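Local coordinates for C381 turret protein (Sulfolobus turreted icosahedral virus, PDB 4IND), which builds part of the turrets of an archaeal virus, probably as a pentamer whose subunits each carry three jelly-roll domains in series, at residues 82-87 with 128-133; 274-277 with 282-285. All coordinates share one frame; numbering follows the deposited sequence.

Contact 1: 82-87 with 128-133; sequences IRIKVY and NIYYIQ
The two sheets of the first jelly roll, a beta sandwich, face each other across Ile82 and Ile84 on one side and Tyr130 and Ile132 on the other. The strand segments run 11.5 Å apart at an angle of 28°, too far apart for backbone pairing, so that side chains make the contact. Ile82 and Tyr130 reach in from opposite directions, and the methyl CD1 of Ile82 settles over one face of the Tyr130 ring, 3.5 Å from its centroid and 17° from the ring normal. This is a CH-pi contact shifted toward one rim, since Ile82 CD1 lies 3.3 Å from Tyr130 CE1. With CG anti to the backbone N (chi1 180°), the tyrosine extends its ring across the gap toward Ile82, one face to that methyl, and Tyr130 OH comes to 4.0 Å from Ile84 CD1. The same Ile84 CD1 also meets Ile132 CG2 at 4.2 Å, a looser apolar touch. The buried Tyr130 OH is not left without a polar partner: it hydrogen-bonds Asp120 OD2, which helps to fix the direction of the ring. Phe99 also meets this ring, with the two planes steeply inclined. Strand 78-88 is an inner strand of its sheet, between 138-147 and 114-124, and Phe143 packs on both Ile82 and Ile84; strand 130-134 pairs with 67-71 in the facing sheet, where Ile71 touches Tyr130.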
# COMPACT_ATOMS: atom_id res chain seq x y z
N ILE A 82 -1.21 23.06 -10.89
CA ILE A 82 -0.78 23.71 -12.13
C ILE A 82 0.35 24.67 -11.79
O ILE A 82 0.26 25.44 -10.82
CB ILE A 82 -1.94 24.46 -12.76
CG1 ILE A 82 -2.91 23.45 -13.38
CG2 ILE A 82 -1.45 25.46 -13.80
CD1 ILE A 82 -4.21 24.05 -13.83
N ARG A 83 1.43 24.61 -12.56
CA ARG A 83 2.50 25.60 -12.46
C ARG A 83 2.64 26.29 -13.81
O ARG A 83 2.79 25.63 -14.85
CB ARG A 83 3.81 24.96 -12.01
CG ARG A 83 3.80 24.54 -10.51
CD ARG A 83 4.97 23.64 -10.20
NE ARG A 83 4.86 22.37 -10.90
CZ ARG A 83 5.89 21.57 -11.17
NH1 ARG A 83 7.11 21.90 -10.79
NH2 ARG A 83 5.68 20.44 -11.82
N ILE A 84 2.58 27.61 -13.80
CA ILE A 84 2.84 28.38 -15.02
C ILE A 84 4.08 29.23 -14.81
O ILE A 84 4.06 30.13 -13.97
CB ILE A 84 1.67 29.30 -15.39
CG1 ILE A 84 0.33 28.59 -15.19
CG2 ILE A 84 1.81 29.79 -16.86
CD1 ILE A 84 -0.90 29.45 -15.56
N LYS A 85 5.15 28.97 -15.55
CA LYS A 85 6.35 29.81 -15.43
C LYS A 85 6.16 31.01 -16.31
O LYS A 85 5.97 30.89 -17.53
CB LYS A 85 7.63 29.07 -15.85
CG LYS A 85 8.88 29.93 -15.57
CD LYS A 85 10.19 29.27 -16.06
CE LYS A 85 10.57 28.06 -15.21
NZ LYS A 85 10.85 28.45 -13.81
N VAL A 86 6.20 32.20 -15.72
CA VAL A 86 6.00 33.41 -16.54
C VAL A 86 7.10 34.41 -16.28
O VAL A 86 7.86 34.29 -15.32
CB VAL A 86 4.63 34.09 -16.28
CG1 VAL A 86 3.47 33.14 -16.55
CG2 VAL A 86 4.57 34.62 -14.85
N TYR A 87 7.20 35.42 -17.14
CA TYR A 87 8.14 36.50 -16.96
C TYR A 87 7.44 37.82 -17.31
O TYR A 87 6.85 37.97 -18.39
CB TYR A 87 9.40 36.32 -17.83
CG TYR A 87 10.36 37.49 -17.69
CD1 TYR A 87 11.27 37.54 -16.66
CD2 TYR A 87 10.33 38.56 -18.60
CE1 TYR A 87 12.15 38.60 -16.52
CE2 TYR A 87 11.21 39.64 -18.47
CZ TYR A 87 12.11 39.65 -17.42
OH TYR A 87 13.00 40.70 -17.26
N ASN A 128 -15.43 19.96 -14.92
CA ASN A 128 -14.85 21.24 -14.50
C ASN A 128 -13.91 21.79 -15.58
O ASN A 128 -13.17 21.05 -16.23
CB ASN A 128 -14.09 21.04 -13.17
CG ASN A 128 -13.78 22.33 -12.46
OD1 ASN A 128 -14.34 23.39 -12.76
ND2 ASN A 128 -12.87 22.25 -11.47
N ILE A 129 -13.94 23.10 -15.78
CA ILE A 129 -13.15 23.73 -16.82
C ILE A 129 -12.12 24.67 -16.21
O ILE A 129 -12.49 25.58 -15.47
CB ILE A 129 -14.06 24.55 -17.75
CG1 ILE A 129 -15.13 23.62 -18.36
CG2 ILE A 129 -13.25 25.27 -18.80
CD1 ILE A 129 -16.32 24.36 -18.93
N TYR A 130 -10.84 24.45 -16.51
CA TYR A 130 -9.80 25.33 -15.99
C TYR A 130 -9.80 26.67 -16.72
O TYR A 130 -9.97 26.73 -17.94
CB TYR A 130 -8.41 24.66 -16.09
CG TYR A 130 -7.34 25.58 -15.56
CD1 TYR A 130 -7.22 25.82 -14.19
CD2 TYR A 130 -6.47 26.25 -16.41
CE1 TYR A 130 -6.26 26.68 -13.69
CE2 TYR A 130 -5.50 27.14 -15.92
CZ TYR A 130 -5.39 27.33 -14.56
OH TYR A 130 -4.44 28.19 -14.06
N TYR A 131 -9.56 27.75 -15.98
CA TYR A 131 -9.64 29.10 -16.55
C TYR A 131 -8.70 30.05 -15.80
O TYR A 131 -8.76 30.14 -14.58
CB TYR A 131 -11.06 29.63 -16.41
CG TYR A 131 -11.24 31.07 -16.90
CD1 TYR A 131 -11.27 31.37 -18.25
CD2 TYR A 131 -11.41 32.11 -16.01
CE1 TYR A 131 -11.46 32.68 -18.69
CE2 TYR A 131 -11.60 33.40 -16.43
CZ TYR A 131 -11.62 33.69 -17.77
OH TYR A 131 -11.80 35.00 -18.20
N ILE A 132 -7.86 30.77 -16.53
CA ILE A 132 -7.09 31.85 -15.93
C ILE A 132 -6.79 32.92 -16.98
O ILE A 132 -6.53 32.61 -18.15
CB ILE A 132 -5.78 31.33 -15.28
CG1 ILE A 132 -5.11 32.43 -14.43
CG2 ILE A 132 -4.82 30.79 -16.32
CD1 ILE A 132 -3.92 31.91 -13.62
N GLN A 133 -6.85 34.18 -16.58
CA GLN A 133 -6.51 35.29 -17.47
C GLN A 133 -5.07 35.73 -17.22
O GLN A 133 -4.59 35.71 -16.08
CB GLN A 133 -7.46 36.47 -17.26
CG GLN A 133 -8.88 36.23 -17.71
CD GLN A 133 -9.70 37.51 -17.74
OE1 GLN A 133 -9.19 38.59 -18.03
NE2 GLN A 133 -10.97 37.40 -17.40

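Contact 2: 274-277 with 282-285; sequences QSVT and QVTQ
Gln274 NE2 donates to Ser275 O, the carbonyl of the very next residue, over 3.0 Å with an N-H...O angle of 146°, and this bond holds the amide where it faces Gln285. The setting is the sandwich of the nucleoplasmin-like third jelly roll: strands 266-278 and 283-289 follow each other in the chain but belong to opposite sheets, so the short link between them carries the chain from one sheet to the other. The two segments run nearly antiparallel, and their axes stay 8.9 Å apart, so that side chains rather than backbone groups bridge them. Both glutamines bend at chi2 (68° in Gln274), and their side chains cross at about a right angle while the amide planes stack, only 18° from parallel. Gln274 NE2 lies 3.9 Å from Gln285 CD, which makes this a van der Waals contact between flat groups. Beside it Val276, the buried member of the group, slides past Gln285 and sets CG2 4.0 Å from Gln285 CG. Within their own sheets, Val276 is backbone-bonded to Ile367 and Val283 to Ala356, while Thr277 OG1 hydrogen-bonds Thr366 OG1. The apolar strip continues toward the link between the strands, where the methyls Val276 CG1 and Val283 CG1 stand 4.1 Å apart, each anti to its own backbone nitrogen.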
# COMPACT_ATOMS: atom_id res chain seq x y z
N GLN A 274 -13.50 14.75 36.60
CA GLN A 274 -14.59 15.72 36.61
C GLN A 274 -15.59 15.33 37.67
O GLN A 274 -16.08 14.21 37.69
CB GLN A 274 -15.26 15.74 35.23
CG GLN A 274 -16.49 16.63 35.15
CD GLN A 274 -16.15 18.09 35.27
OE1 GLN A 274 -15.21 18.58 34.64
NE2 GLN A 274 -16.90 18.81 36.10
N SER A 275 -15.90 16.26 38.57
CA SER A 275 -16.90 16.02 39.59
C SER A 275 -18.25 16.58 39.20
O SER A 275 -18.34 17.58 38.49
CB SER A 275 -16.47 16.58 40.94
OG SER A 275 -15.48 15.77 41.52
N VAL A 276 -19.31 15.92 39.67
CA VAL A 276 -20.67 16.36 39.41
C VAL A 276 -21.46 16.20 40.69
O VAL A 276 -21.45 15.14 41.31
CB VAL A 276 -21.33 15.55 38.29
CG1 VAL A 276 -22.79 15.94 38.17
CG2 VAL A 276 -20.60 15.79 36.98
N THR A 277 -22.14 17.27 41.10
CA THR A 277 -22.94 17.24 42.31
C THR A 277 -24.41 17.11 41.97
O THR A 277 -24.95 17.91 41.21
CB THR A 277 -22.70 18.48 43.18
OG1 THR A 277 -21.35 18.46 43.65
CG2 THR A 277 -23.64 18.48 44.36
N GLN A 282 -31.78 15.89 37.00
CA GLN A 282 -30.85 15.40 36.01
C GLN A 282 -29.85 16.49 35.63
O GLN A 282 -30.22 17.65 35.46
CB GLN A 282 -31.60 14.91 34.76
CG GLN A 282 -30.68 14.28 33.73
CD GLN A 282 -31.40 13.94 32.46
OE1 GLN A 282 -31.73 14.83 31.67
NE2 GLN A 282 -31.65 12.66 32.24
N VAL A 283 -28.59 16.11 35.53
CA VAL A 283 -27.54 17.02 35.10
C VAL A 283 -26.88 16.45 33.86
O VAL A 283 -26.56 15.27 33.82
CB VAL A 283 -26.48 17.20 36.19
CG1 VAL A 283 -25.28 17.96 35.64
CG2 VAL A 283 -27.07 17.91 37.39
N THR A 284 -26.70 17.29 32.85
CA THR A 284 -25.91 16.92 31.68
C THR A 284 -24.63 17.74 31.69
O THR A 284 -24.66 18.95 31.48
CB THR A 284 -26.69 17.14 30.37
OG1 THR A 284 -27.84 16.28 30.34
CG2 THR A 284 -25.81 16.83 29.18
N GLN A 285 -23.52 17.07 31.96
CA GLN A 285 -22.24 17.75 32.11
C GLN A 285 -21.32 17.47 30.93
O GLN A 285 -20.97 16.32 30.67
CB GLN A 285 -21.57 17.29 33.39
CG GLN A 285 -20.14 17.77 33.56
CD GLN A 285 -20.06 19.24 33.87
OE1 GLN A 285 -20.61 19.70 34.87
NE2 GLN A 285 -19.38 19.99 33.02

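One principle serves both sites: a jelly roll closes when side chains from its two sheets meet. Contact 1 applies it in the buried interior of the first domain, with an aromatic ring and branched aliphatic chains; contact 2 applies it near the surface of the third, where glutamine amides share the work with valines. The segments of contact 1 run in broadly the same direction and lie 41 residues apart in sequence, whereas those of contact 2 are nearly antiparallel neighbours. Their centres are about 57 Å apart, on opposite sides of the chain's centre. Neighbouring subunits touch the segments of contact 1, but none reaches those of contact 2.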